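Local coordinates for tumor necrosis factor receptor superfamily member 16 (Rattus norvegicus, PDB 1SG1), which probably binds nerve growth factor and related neurotrophins through an elongated extracellular region built from consecutive disulfide-rich repeats, at residues E14-G24 with C29-C39; A96-V107 with C110-C121. All blocks are in the same frame, centred on the assembly; numbering follows the deposited sequence.

In the fold
Contact 1 (14-24 with 29-39) closes before contact 2 (96-107 with 110-121) opens, so the two lie in series along the chain. Their centres are 51 Å apart and their nearest atoms about 26 Å apart, on opposite sides of the chain's centre, with no touch between them. They share no sheet: contact 1 joins the hairpin of strands 23-27 and 35-38, contact 2 that of strands 104-108 and 117-120. Each nevertheless pairs its segments through two disulfides and a short antiparallel hairpin, the recurring construction of TNF-receptor cysteine-rich repeats. That spacing, the series order and the 29 Å radius of gyration are consistent with an extended rod stiffened repeat by repeat.

Contact 1. Residues E14-G24 with C29-C39; sequences ECCKACNLGEG and CGANQTVCEPC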
ATOM      1  N   GLU C  14      35.818  16.494 -26.113  1.00 80.03           N
ATOM      2  CA  GLU C  14      34.500  15.908 -26.333  1.00 79.38           C
ATOM      3  C   GLU C  14      33.686  16.030 -25.059  1.00 76.72           C
ATOM      4  O   GLU C  14      34.183  15.771 -23.961  1.00 74.15           O
ATOM      5  CB  GLU C  14      34.588  14.433 -26.718  1.00 82.20           C
ATOM      6  CG  GLU C  14      35.025  14.177 -28.142  1.00 88.17           C
ATOM      7  CD  GLU C  14      36.519  14.308 -28.330  1.00 91.26           C
ATOM      8  OE1 GLU C  14      37.057  15.414 -28.103  1.00 92.91           O
ATOM      9  OE2 GLU C  14      37.160  13.300 -28.705  1.00 93.26           O
ATOM     10  N   CYS C  15      32.432  16.436 -25.214  1.00 75.15           N
ATOM     11  CA  CYS C  15      31.532  16.588 -24.081  1.00 73.30           C
ATOM     12  C   CYS C  15      31.121  15.203 -23.604  1.00 71.57           C
ATOM     13  O   CYS C  15      30.320  14.526 -24.248  1.00 70.76           O
ATOM     14  CB  CYS C  15      30.296  17.399 -24.484  1.00 73.80           C
ATOM     15  SG  CYS C  15      29.062  17.674 -23.173  1.00 72.95           S
ATOM     16  N   CYS C  16      31.691  14.784 -22.481  1.00 69.46           N
ATOM     17  CA  CYS C  16      31.397  13.484 -21.906  1.00 67.43           C
ATOM     18  C   CYS C  16      29.906  13.184 -21.975  1.00 65.92           C
ATOM     19  O   CYS C  16      29.076  14.066 -21.750  1.00 63.67           O
ATOM     20  CB  CYS C  16      31.847  13.463 -20.452  1.00 67.76           C
ATOM     21  SG  CYS C  16      33.654  13.617 -20.302  1.00 68.92           S
ATOM     22  N   LYS C  17      29.575  11.941 -22.315  1.00 65.20           N
ATOM     23  CA  LYS C  17      28.184  11.507 -22.389  1.00 63.54           C
ATOM     24  C   LYS C  17      27.733  11.273 -20.957  1.00 61.12           C
ATOM     25  O   LYS C  17      28.561  11.068 -20.070  1.00 59.89           O
ATOM     26  CB  LYS C  17      28.054  10.200 -23.171  1.00 65.93           C
ATOM     27  CG  LYS C  17      28.265  10.330 -24.665  1.00 70.08           C
ATOM     28  CD  LYS C  17      28.208   8.962 -25.338  1.00 72.87           C
ATOM     29  CE  LYS C  17      28.091   9.088 -26.853  1.00 74.51           C
ATOM     30  NZ  LYS C  17      26.815   9.762 -27.251  1.00 75.58           N
ATOM     31  N   ALA C  18      26.427  11.294 -20.727  1.00 58.30           N
ATOM     32  CA  ALA C  18      25.920  11.083 -19.382  1.00 57.97           C
ATOM     33  C   ALA C  18      25.149   9.778 -19.233  1.00 55.38           C
ATOM     34  O   ALA C  18      24.479   9.329 -20.160  1.00 49.56           O
ATOM     35  CB  ALA C  18      25.044  12.271 -18.952  1.00 58.90           C
ATOM     36  N   CYS C  19      25.261   9.174 -18.034  1.00 56.23           N
ATOM     37  CA  CYS C  19      24.573   7.930 -17.710  1.00 57.06           C
ATOM     38  C   CYS C  19      23.165   8.302 -17.282  1.00 56.71           C
ATOM     39  O   CYS C  19      22.951   8.870 -16.218  1.00 53.90           O
ATOM     40  CB  CYS C  19      25.281   7.190 -16.578  1.00 57.88           C
ATOM     41  SG  CYS C  19      27.000   6.758 -16.973  1.00 55.71           S
ATOM     42  N   ASN C  20      22.219   7.981 -18.148  1.00 57.60           N
ATOM     43  CA  ASN C  20      20.814   8.269 -17.941  1.00 59.16           C
ATOM     44  C   ASN C  20      20.209   7.705 -16.655  1.00 57.45           C
ATOM     45  O   ASN C  20      20.917   7.255 -15.751  1.00 55.72           O
ATOM     46  CB  ASN C  20      20.030   7.778 -19.163  1.00 63.50           C
ATOM     47  CG  ASN C  20      20.558   6.451 -19.708  1.00 68.35           C
ATOM     48  OD1 ASN C  20      20.071   5.952 -20.726  1.00 72.23           O
ATOM     49  ND2 ASN C  20      21.558   5.875 -19.032  1.00 69.06           N
ATOM     50  N   LEU C  21      18.886   7.758 -16.584  1.00 56.63           N
ATOM     51  CA  LEU C  21      18.138   7.270 -15.429  1.00 57.48           C
ATOM     52  C   LEU C  21      18.174   5.752 -15.373  1.00 58.11           C
ATOM     53  O   LEU C  21      17.855   5.084 -16.356  1.00 57.10           O
ATOM     54  CB  LEU C  21      16.692   7.742 -15.535  1.00 57.96           C
ATOM     55  CG  LEU C  21      16.020   8.425 -14.351  1.00 56.31           C
ATOM     56  CD1 LEU C  21      16.924   9.500 -13.741  1.00 54.26           C
ATOM     57  CD2 LEU C  21      14.715   9.014 -14.860  1.00 55.09           C
ATOM     58  N   GLY C  22      18.562   5.206 -14.226  1.00 58.91           N
ATOM     59  CA  GLY C  22      18.616   3.764 -14.094  1.00 61.75           C
ATOM     60  C   GLY C  22      19.959   3.172 -14.447  1.00 63.93           C
ATOM     61  O   GLY C  22      20.154   1.963 -14.365  1.00 63.81           O
ATOM     62  N   GLU C  23      20.887   4.027 -14.858  1.00 67.77           N
ATOM     63  CA  GLU C  23      22.239   3.600 -15.210  1.00 70.46           C
ATOM     64  C   GLU C  23      23.257   4.455 -14.475  1.00 69.18           C
ATOM     65  O   GLU C  23      23.099   5.664 -14.383  1.00 69.17           O
ATOM     66  CB  GLU C  23      22.484   3.711 -16.724  1.00 74.32           C
ATOM     67  CG  GLU C  23      22.114   2.460 -17.518  1.00 81.01           C
ATOM     68  CD  GLU C  23      22.747   2.423 -18.909  1.00 84.64           C
ATOM     69  OE1 GLU C  23      22.480   3.344 -19.714  1.00 86.76           O
ATOM     70  OE2 GLU C  23      23.511   1.469 -19.195  1.00 85.92           O
ATOM     71  N   GLY C  24      24.292   3.814 -13.943  1.00 68.48           N
ATOM     72  CA  GLY C  24      25.333   4.533 -13.239  1.00 67.92           C
ATOM     73  C   GLY C  24      26.606   4.623 -14.069  1.00 68.63           C
ATOM     74  O   GLY C  24      26.671   4.105 -15.185  1.00 67.29           O
ATOM     75  N   CYS C  29      34.739   9.547 -17.153  1.00 73.98           N
ATOM     76  CA  CYS C  29      35.314  10.030 -18.391  1.00 75.16           C
ATOM     77  C   CYS C  29      36.587  10.825 -18.120  1.00 75.68           C
ATOM     78  O   CYS C  29      36.589  11.810 -17.380  1.00 74.97           O
ATOM     79  CB  CYS C  29      34.312  10.883 -19.170  1.00 73.95           C
ATOM     80  SG  CYS C  29      34.096  12.599 -18.600  1.00 74.54           S
ATOM     81  N   GLY C  30      37.672  10.345 -18.715  1.00 77.25           N
ATOM     82  CA  GLY C  30      38.977  10.976 -18.605  1.00 77.00           C
ATOM     83  C   GLY C  30      39.581  10.850 -19.994  1.00 76.02           C
ATOM     84  O   GLY C  30      39.208  11.579 -20.925  1.00 76.33           O
ATOM     85  N   ALA C  31      40.474   9.885 -20.155  1.00 73.64           N
ATOM     86  CA  ALA C  31      41.085   9.666 -21.449  1.00 71.75           C
ATOM     87  C   ALA C  31      40.009   9.308 -22.491  1.00 70.50           C
ATOM     88  O   ALA C  31      40.158   9.603 -23.678  1.00 69.32           O
ATOM     89  CB  ALA C  31      42.116   8.562 -21.352  1.00 73.78           C
ATOM     90  N   ASN C  32      38.916   8.699 -22.039  1.00 68.39           N
ATOM     91  CA  ASN C  32      37.856   8.282 -22.953  1.00 65.14           C
ATOM     92  C   ASN C  32      36.466   8.830 -22.584  1.00 62.99           C
ATOM     93  O   ASN C  32      36.286   9.480 -21.556  1.00 60.09           O
ATOM     94  CB  ASN C  32      37.831   6.742 -23.022  1.00 65.51           C
ATOM     95  CG  ASN C  32      39.229   6.131 -23.237  1.00 64.34           C
ATOM     96  OD1 ASN C  32      39.657   5.904 -24.369  1.00 63.98           O
ATOM     97  ND2 ASN C  32      39.939   5.875 -22.141  1.00 62.19           N
ATOM     98  N   GLN C  33      35.496   8.541 -23.447  1.00 61.71           N
ATOM     99  CA  GLN C  33      34.102   8.985 -23.321  1.00 61.46           C
ATOM    100  C   GLN C  33      33.402   8.982 -21.959  1.00 61.87           C
ATOM    101  O   GLN C  33      33.298  10.024 -21.322  1.00 62.87           O
ATOM    102  CB  GLN C  33      33.227   8.203 -24.303  1.00 61.49           C
ATOM    103  CG  GLN C  33      32.752   8.997 -25.507  1.00 59.64           C
ATOM    104  CD  GLN C  33      32.059  10.294 -25.123  1.00 61.92           C
ATOM    105  OE1 GLN C  33      31.415  10.386 -24.075  1.00 60.54           O
ATOM    106  NE2 GLN C  33      32.177  11.305 -25.983  1.00 62.95           N
ATOM    107  N   THR C  34      32.872   7.822 -21.571  1.00 60.72           N
ATOM    108  CA  THR C  34      32.150   7.585 -20.309  1.00 60.03           C
ATOM    109  C   THR C  34      31.583   6.188 -20.412  1.00 59.21           C
ATOM    110  O   THR C  34      30.964   5.850 -21.425  1.00 58.56           O
ATOM    111  CB  THR C  34      30.902   8.462 -20.112  1.00 58.27           C
ATOM    112  OG1 THR C  34      31.269   9.836 -20.047  1.00 66.04           O
ATOM    113  CG2 THR C  34      30.193   8.085 -18.810  1.00 55.75           C
ATOM    114  N   VAL C  35      31.765   5.380 -19.377  1.00 59.24           N
ATOM    115  CA  VAL C  35      31.209   4.038 -19.406  1.00 59.87           C
ATOM    116  C   VAL C  35      30.075   3.883 -18.387  1.00 59.38           C
ATOM    117  O   VAL C  35      30.274   3.976 -17.173  1.00 56.03           O
ATOM    118  CB  VAL C  35      32.318   2.965 -19.212  1.00 60.52           C
ATOM    119  CG1 VAL C  35      33.179   3.324 -18.052  1.00 61.45           C
ATOM    120  CG2 VAL C  35      31.703   1.582 -19.032  1.00 61.83           C
ATOM    121  N   CYS C  36      28.874   3.666 -18.920  1.00 60.57           N
ATOM    122  CA  CYS C  36      27.660   3.491 -18.126  1.00 61.70           C
ATOM    123  C   CYS C  36      27.171   2.046 -18.121  1.00 62.46           C
ATOM    124  O   CYS C  36      27.096   1.400 -19.168  1.00 65.04           O
ATOM    125  CB  CYS C  36      26.525   4.340 -18.700  1.00 60.30           C
ATOM    126  SG  CYS C  36      26.872   6.114 -18.895  1.00 62.26           S
ATOM    127  N   GLU C  37      26.838   1.547 -16.963  1.00 61.46           N
ATOM    128  CA  GLU C  37      26.244   0.221 -16.899  1.00 59.61           C
ATOM    129  C   GLU C  37      24.980   0.327 -16.044  1.00 55.82           C
ATOM    130  O   GLU C  37      24.919   1.116 -15.107  1.00 52.04           O
ATOM    131  CB  GLU C  37      27.216  -0.803 -16.305  1.00 63.60           C
ATOM    132  CG  GLU C  37      27.335  -0.772 -14.793  1.00 68.82           C
ATOM    133  CD  GLU C  37      28.181  -1.916 -14.248  1.00 72.26           C
ATOM    134  OE1 GLU C  37      29.428  -1.840 -14.333  1.00 73.68           O
ATOM    135  OE2 GLU C  37      27.593  -2.897 -13.742  1.00 74.11           O
ATOM    136  N   PRO C  38      23.935  -0.445 -16.391  1.00 54.26           N
ATOM    137  CA  PRO C  38      22.673  -0.436 -15.648  1.00 51.43           C
ATOM    138  C   PRO C  38      22.818  -0.821 -14.173  1.00 49.36           C
ATOM    139  O   PRO C  38      23.672  -1.623 -13.817  1.00 47.44           O
ATOM    140  CB  PRO C  38      21.823  -1.439 -16.421  1.00 51.47           C
ATOM    141  CG  PRO C  38      22.267  -1.228 -17.821  1.00 51.56           C
ATOM    142  CD  PRO C  38      23.776  -1.171 -17.666  1.00 53.25           C
ATOM    143  N   CYS C  39      21.978  -0.235 -13.325  1.00 47.54           N
ATOM    144  CA  CYS C  39      21.978  -0.544 -11.899  1.00 46.25           C
ATOM    145  C   CYS C  39      21.229  -1.854 -11.637  1.00 44.94           C
ATOM    146  O   CYS C  39      20.445  -2.304 -12.463  1.00 39.78           O
ATOM    147  CB  CYS C  39      21.299   0.569 -11.112  1.00 47.86           C
ATOM    148  SG  CYS C  39      21.982   2.221 -11.406  1.00 47.18           S
TER
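E14 starts the contact with its CB 4.0 Å from Q33 NE2, while its carboxylate turns to S12. The two segments form the two-disulfide portion of a TNF-receptor-type cysteine-rich repeat, with interleaved bridges that brace a short antiparallel hairpin (strands 23-27 and 35-38). C16 makes the first bridge, to C29, with a right-handed C-S-S-C torsion of 87°. At K17 the backbone N donates to Q33 OE1 at 3.0 Å, in the plane of that carbonyl, and a bend at chi2 in the Q33 chain helps bring OE1 here. The two side chains cross obliquely, and K17 CG passes 3.2 Å from the same OE1 before the rest of the lysine runs off. C19 closes the second bridge, to C36, now left-handed at -89°; its SG also packs on the methyl CG2 of T34 at 3.9 Å. N20 opens a type II turn that ends at E23, and its ND2 grips E23 OE1 at 2.8 Å, nearly straight and on the anti side of the carboxylate. That bond holds OE1 toward N20, and E23 OE2 lies 3.1 Å from P38 CD, the side chains running side by side. G22 O accepts the N-H of C39 at 3.0 Å. G24 exchanges both backbone hydrogen bonds with E37, and its carbonyl O receives a CA-H...O contact from C36 CA at 3.2 Å.

Contact 2. Residues A96-V107 with C110-C121; sequences ACSVCEVGSGLV and CQDKQNTVCEEC
N115 holds S98 with both ends of its amide. OD1 takes the backbone N-H of S98 at 2.8 Å on an in-plane lone pair, and ND2 donates to S98 OG at 3.1 Å, almost straight (174°) and within the amide plane. An anti setting of CG against the backbone N (chi1 176°) carries the amide across to S98, and the paired bonds fix its rotation. T116 works next to it with its two branches: OG1 donates to S98 O at 2.8 Å, while the methyl CG2 rests 3.8 Å from C100 SG. That sulfur is bridged to C118 and C97 is bridged to C110, both with left-handed torsions. Two interleaved disulfides, the second ending on strand 117-120 of a loosely bonded antiparallel hairpin, are characteristic of a TNF-receptor cysteine-rich repeat. In the hairpin, S104 OG approaches E119 O from above the carbonyl plane, 69° out of it, at 2.9 Å and so away from the lone pairs. V107 N bonds to V117 O, and the valines pack, V107 CB lying 3.9 Å from V117 CG1. E119 runs extended beyond CG; its OE1 accepts from a water at 3.0 Å that also donates to L106 O at 2.7 Å. OE1 also salt-bridges a basic side chain of one chain of another protein, probably the neurotrophin, and L106 packs on an aromatic side chain of a second such chain.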
ATOM      1  N   ALA C  96       7.354   3.033  20.239  1.00 42.04           N
ATOM      2  CA  ALA C  96       6.096   2.304  20.168  1.00 41.54           C
ATOM      3  C   ALA C  96       4.943   3.285  20.321  1.00 40.97           C
ATOM      4  O   ALA C  96       5.002   4.196  21.146  1.00 39.10           O
ATOM      5  CB  ALA C  96       6.025   1.246  21.250  1.00 41.33           C
ATOM      6  N   CYS C  97       3.911   3.099  19.498  1.00 39.72           N
ATOM      7  CA  CYS C  97       2.728   3.942  19.529  1.00 39.04           C
ATOM      8  C   CYS C  97       2.127   3.997  20.936  1.00 38.77           C
ATOM      9  O   CYS C  97       2.233   3.043  21.702  1.00 39.32           O
ATOM     10  CB  CYS C  97       1.666   3.381  18.584  1.00 38.43           C
ATOM     11  SG  CYS C  97       2.025   3.441  16.802  1.00 33.88           S
ATOM     12  N   SER C  98       1.500   5.108  21.284  1.00 37.73           N
ATOM     13  CA  SER C  98       0.864   5.180  22.586  1.00 37.88           C
ATOM     14  C   SER C  98      -0.451   4.431  22.442  1.00 37.71           C
ATOM     15  O   SER C  98      -0.943   4.238  21.330  1.00 34.91           O
ATOM     16  CB  SER C  98       0.603   6.632  22.994  1.00 39.46           C
ATOM     17  OG  SER C  98       1.783   7.247  23.481  1.00 39.71           O
ATOM     18  N   VAL C  99      -1.007   3.979  23.559  1.00 39.63           N
ATOM     19  CA  VAL C  99      -2.274   3.251  23.518  1.00 41.77           C
ATOM     20  C   VAL C  99      -3.350   4.025  24.243  1.00 40.97           C
ATOM     21  O   VAL C  99      -3.081   4.679  25.239  1.00 38.66           O
ATOM     22  CB  VAL C  99      -2.174   1.831  24.170  1.00 44.44           C
ATOM     23  CG1 VAL C  99      -0.718   1.375  24.237  1.00 44.56           C
ATOM     24  CG2 VAL C  99      -2.800   1.834  25.555  1.00 46.83           C
ATOM     25  N   CYS C 100      -4.565   3.978  23.713  1.00 42.61           N
ATOM     26  CA  CYS C 100      -5.672   4.643  24.360  1.00 42.89           C
ATOM     27  C   CYS C 100      -6.172   3.593  25.339  1.00 45.88           C
ATOM     28  O   CYS C 100      -6.797   2.597  24.950  1.00 45.71           O
ATOM     29  CB  CYS C 100      -6.741   5.007  23.342  1.00 43.03           C
ATOM     30  SG  CYS C 100      -6.128   6.041  21.973  1.00 42.70           S
ATOM     31  N   GLU C 101      -5.843   3.803  26.612  1.00 46.16           N
ATOM     32  CA  GLU C 101      -6.216   2.882  27.675  1.00 45.54           C
ATOM     33  C   GLU C 101      -7.730   2.692  27.756  1.00 43.33           C
ATOM     34  O   GLU C 101      -8.497   3.369  27.063  1.00 42.03           O
ATOM     35  CB  GLU C 101      -5.700   3.411  29.015  1.00 47.69           C
ATOM     36  CG  GLU C 101      -4.220   3.768  29.041  1.00 48.45           C
ATOM     37  CD  GLU C 101      -3.328   2.553  28.981  1.00 49.91           C
ATOM     38  OE1 GLU C 101      -3.858   1.439  29.151  1.00 51.59           O
ATOM     39  OE2 GLU C 101      -2.101   2.706  28.781  1.00 50.35           O
ATOM     40  N   VAL C 102      -8.164   1.761  28.594  1.00 40.90           N
ATOM     41  CA  VAL C 102      -9.598   1.548  28.753  1.00 39.87           C
ATOM     42  C   VAL C 102     -10.204   2.863  29.255  1.00 38.88           C
ATOM     43  O   VAL C 102      -9.616   3.546  30.092  1.00 38.21           O
ATOM     44  CB  VAL C 102      -9.899   0.436  29.768  1.00 40.72           C
ATOM     45  CG1 VAL C 102     -11.389   0.289  29.933  1.00 41.03           C
ATOM     46  CG2 VAL C 102      -9.292  -0.877  29.300  1.00 41.60           C
ATOM     47  N   GLY C 103     -11.361   3.228  28.719  1.00 35.68           N
ATOM     48  CA  GLY C 103     -11.989   4.461  29.128  1.00 32.04           C
ATOM     49  C   GLY C 103     -11.459   5.610  28.325  1.00 30.80           C
ATOM     50  O   GLY C 103     -11.762   6.766  28.586  1.00 30.08           O
ATOM     51  N   SER C 104     -10.657   5.271  27.330  1.00 32.68           N
ATOM     52  CA  SER C 104     -10.027   6.242  26.432  1.00 33.11           C
ATOM     53  C   SER C 104     -10.053   5.702  24.991  1.00 31.88           C
ATOM     54  O   SER C 104      -9.868   4.500  24.779  1.00 30.76           O
ATOM     55  CB  SER C 104      -8.586   6.462  26.887  1.00 35.36           C
ATOM     56  OG  SER C 104      -7.922   7.404  26.066  1.00 44.26           O
ATOM     57  N   GLY C 105     -10.258   6.579  24.009  1.00 30.07           N
ATOM     58  CA  GLY C 105     -10.332   6.132  22.622  1.00 29.59           C
ATOM     59  C   GLY C 105      -9.600   6.850  21.488  1.00 29.87           C
ATOM     60  O   GLY C 105      -9.279   8.046  21.544  1.00 28.81           O
ATOM     61  N   LEU C 106      -9.364   6.098  20.419  1.00 30.00           N
ATOM     62  CA  LEU C 106      -8.675   6.624  19.248  1.00 32.45           C
ATOM     63  C   LEU C 106      -9.267   7.907  18.639  1.00 33.20           C
ATOM     64  O   LEU C 106     -10.476   8.034  18.499  1.00 34.01           O
ATOM     65  CB  LEU C 106      -8.614   5.552  18.158  1.00 33.38           C
ATOM     66  CG  LEU C 106      -8.042   6.038  16.827  1.00 30.74           C
ATOM     67  CD1 LEU C 106      -6.745   6.762  17.071  1.00 36.23           C
ATOM     68  CD2 LEU C 106      -7.820   4.886  15.913  1.00 31.33           C
ATOM     69  N   VAL C 107      -8.401   8.858  18.290  1.00 33.49           N
ATOM     70  CA  VAL C 107      -8.845  10.102  17.669  1.00 34.44           C
ATOM     71  C   VAL C 107      -8.099  10.196  16.359  1.00 35.65           C
ATOM     72  O   VAL C 107      -8.681  10.395  15.300  1.00 37.52           O
ATOM     73  CB  VAL C 107      -8.461  11.351  18.455  1.00 30.05           C
ATOM     74  CG1 VAL C 107      -9.075  12.527  17.805  1.00 33.34           C
ATOM     75  CG2 VAL C 107      -8.924  11.269  19.865  1.00 34.49           C
ATOM     76  N   CYS C 110      -1.996   6.228  14.668  1.00 36.72           N
ATOM     77  CA  CYS C 110      -0.550   6.254  14.841  1.00 36.27           C
ATOM     78  C   CYS C 110       0.137   5.739  13.585  1.00 37.74           C
ATOM     79  O   CYS C 110       0.213   4.537  13.365  1.00 30.63           O
ATOM     80  CB  CYS C 110      -0.140   5.379  16.017  1.00 37.65           C
ATOM     81  SG  CYS C 110       1.648   5.369  16.333  1.00 33.84           S
ATOM     82  N   GLN C 111       0.640   6.675  12.788  1.00 40.74           N
ATOM     83  CA  GLN C 111       1.306   6.377  11.537  1.00 45.15           C
ATOM     84  C   GLN C 111       2.545   7.245  11.393  1.00 46.45           C
ATOM     85  O   GLN C 111       2.518   8.436  11.708  1.00 45.71           O
ATOM     86  CB  GLN C 111       0.368   6.658  10.361  1.00 49.90           C
ATOM     87  CG  GLN C 111      -1.091   6.366  10.629  1.00 55.34           C
ATOM     88  CD  GLN C 111      -1.909   6.425   9.362  1.00 61.86           C
ATOM     89  OE1 GLN C 111      -1.759   7.351   8.562  1.00 65.56           O
ATOM     90  NE2 GLN C 111      -2.787   5.436   9.165  1.00 64.98           N
ATOM     91  N   ASP C 112       3.603   6.624  10.874  1.00 48.21           N
ATOM     92  CA  ASP C 112       4.921   7.225  10.644  1.00 48.56           C
ATOM     93  C   ASP C 112       5.410   8.274  11.639  1.00 48.97           C
ATOM     94  O   ASP C 112       5.873   7.929  12.723  1.00 49.65           O
ATOM     95  CB  ASP C 112       5.041   7.763   9.212  1.00 48.22           C
ATOM     96  CG  ASP C 112       3.870   8.601   8.804  0.10 50.10           C
ATOM     97  OD1 ASP C 112       2.930   8.030   8.203  1.00 49.33           O
ATOM     98  OD2 ASP C 112       3.895   9.822   9.090  1.00 53.72           O
ATOM     99  N   LYS C 113       5.327   9.548  11.278  1.00 48.57           N
ATOM    100  CA  LYS C 113       5.789  10.619  12.158  1.00 47.51           C
ATOM    101  C   LYS C 113       4.779  10.979  13.243  1.00 45.29           C
ATOM    102  O   LYS C 113       5.060  11.759  14.134  1.00 42.67           O
ATOM    103  CB  LYS C 113       6.070  11.848  11.304  1.00 50.89           C
ATOM    104  CG  LYS C 113       4.917  12.183  10.343  1.00 53.79           C
ATOM    105  CD  LYS C 113       3.715  12.836  11.041  1.00 53.72           C
ATOM    106  CE  LYS C 113       2.684  13.306  10.025  0.10 54.31           C
ATOM    107  NZ  LYS C 113       1.572  14.062  10.661  0.10 54.63           N
ATOM    108  N   GLN C 114       3.600  10.386  13.145  1.00 45.27           N
ATOM    109  CA  GLN C 114       2.497  10.655  14.053  1.00 43.71           C
ATOM    110  C   GLN C 114       2.243   9.606  15.131  1.00 40.49           C
ATOM    111  O   GLN C 114       1.918   8.460  14.822  1.00 40.64           O
ATOM    112  CB  GLN C 114       1.223  10.816  13.222  1.00 44.08           C
ATOM    113  CG  GLN C 114      -0.021  11.112  14.031  1.00 47.54           C
ATOM    114  CD  GLN C 114       0.011  12.482  14.666  1.00 48.10           C
ATOM    115  OE1 GLN C 114       0.104  13.500  13.974  1.00 47.85           O
ATOM    116  NE2 GLN C 114      -0.068  12.517  15.992  1.00 49.30           N
ATOM    117  N   ASN C 115       2.386   9.990  16.395  1.00 37.17           N
ATOM    118  CA  ASN C 115       2.084   9.057  17.467  1.00 34.03           C
ATOM    119  C   ASN C 115       0.578   9.170  17.694  1.00 33.94           C
ATOM    120  O   ASN C 115      -0.038  10.200  17.403  1.00 30.41           O
ATOM    121  CB  ASN C 115       2.845   9.410  18.753  1.00 29.96           C
ATOM    122  CG  ASN C 115       2.473   8.512  19.931  1.00 26.43           C
ATOM    123  OD1 ASN C 115       2.191   7.328  19.778  1.00 27.88           O
ATOM    124  ND2 ASN C 115       2.494   9.075  21.115  1.00 28.20           N
ATOM    125  N   THR C 116       0.001   8.076  18.186  1.00 35.17           N
ATOM    126  CA  THR C 116      -1.414   7.963  18.515  1.00 33.97           C
ATOM    127  C   THR C 116      -1.951   9.152  19.297  1.00 34.14           C
ATOM    128  O   THR C 116      -1.386   9.519  20.329  1.00 31.47           O
ATOM    129  CB  THR C 116      -1.659   6.752  19.415  1.00 32.23           C
ATOM    130  OG1 THR C 116      -1.064   5.594  18.836  1.00 34.66           O
ATOM    131  CG2 THR C 116      -3.145   6.522  19.615  1.00 33.44           C
ATOM    132  N   VAL C 117      -3.039   9.741  18.805  1.00 35.06           N
ATOM    133  CA  VAL C 117      -3.720  10.833  19.509  1.00 37.26           C
ATOM    134  C   VAL C 117      -4.964  10.230  20.170  1.00 38.76           C
ATOM    135  O   VAL C 117      -5.921   9.859  19.475  1.00 38.02           O
ATOM    136  CB  VAL C 117      -4.225  11.920  18.571  1.00 38.61           C
ATOM    137  CG1 VAL C 117      -5.043  12.933  19.369  1.00 38.63           C
ATOM    138  CG2 VAL C 117      -3.067  12.598  17.880  1.00 38.03           C
ATOM    139  N   CYS C 118      -4.961  10.123  21.499  1.00 39.22           N
ATOM    140  CA  CYS C 118      -6.110   9.551  22.212  1.00 39.95           C
ATOM    141  C   CYS C 118      -7.149  10.532  22.735  1.00 37.91           C
ATOM    142  O   CYS C 118      -6.981  11.736  22.682  1.00 35.85           O
ATOM    143  CB  CYS C 118      -5.642   8.688  23.370  1.00 41.39           C
ATOM    144  SG  CYS C 118      -4.713   7.235  22.823  1.00 45.54           S
ATOM    145  N   GLU C 119      -8.219   9.977  23.281  1.00 38.83           N
ATOM    146  CA  GLU C 119      -9.334  10.760  23.792  1.00 39.58           C
ATOM    147  C   GLU C 119     -10.011  10.066  24.970  1.00 39.97           C
ATOM    148  O   GLU C 119     -10.215   8.856  24.960  1.00 38.71           O
ATOM    149  CB  GLU C 119     -10.328  10.937  22.657  1.00 39.37           C
ATOM    150  CG  GLU C 119     -11.635  11.587  22.972  1.00 38.37           C
ATOM    151  CD  GLU C 119     -12.513  11.642  21.739  1.00 39.55           C
ATOM    152  OE1 GLU C 119     -12.900  10.568  21.218  1.00 38.52           O
ATOM    153  OE2 GLU C 119     -12.801  12.759  21.273  1.00 41.82           O
ATOM    154  N   GLU C 120     -10.333  10.844  25.995  1.00 40.79           N
ATOM    155  CA  GLU C 120     -11.030  10.334  27.160  1.00 40.94           C
ATOM    156  C   GLU C 120     -12.427  10.269  26.556  1.00 39.54           C
ATOM    157  O   GLU C 120     -12.889  11.257  25.972  1.00 36.71           O
ATOM    158  CB  GLU C 120     -10.978  11.369  28.279  1.00 45.44           C
ATOM    159  CG  GLU C 120     -11.001  10.816  29.687  1.00 50.14           C
ATOM    160  CD  GLU C 120      -9.757  10.009  30.024  1.00 52.42           C
ATOM    161  OE1 GLU C 120      -8.662  10.370  29.537  1.00 52.57           O
ATOM    162  OE2 GLU C 120      -9.877   9.023  30.788  1.00 53.36           O
ATOM    163  N   CYS C 121     -13.070   9.103  26.656  1.00 38.48           N
ATOM    164  CA  CYS C 121     -14.396   8.885  26.090  1.00 35.36           C
ATOM    165  C   CYS C 121     -15.425   9.895  26.571  1.00 39.33           C
ATOM    166  O   CYS C 121     -15.596  10.130  27.771  1.00 37.10           O
ATOM    167  CB  CYS C 121     -14.863   7.453  26.375  1.00 32.05           C
ATOM    168  SG  CYS C 121     -13.925   6.167  25.478  1.00 34.39           S
TER
HETATM  169  O   HOH W   1     -12.635   7.783  20.113  1.00 36.90           O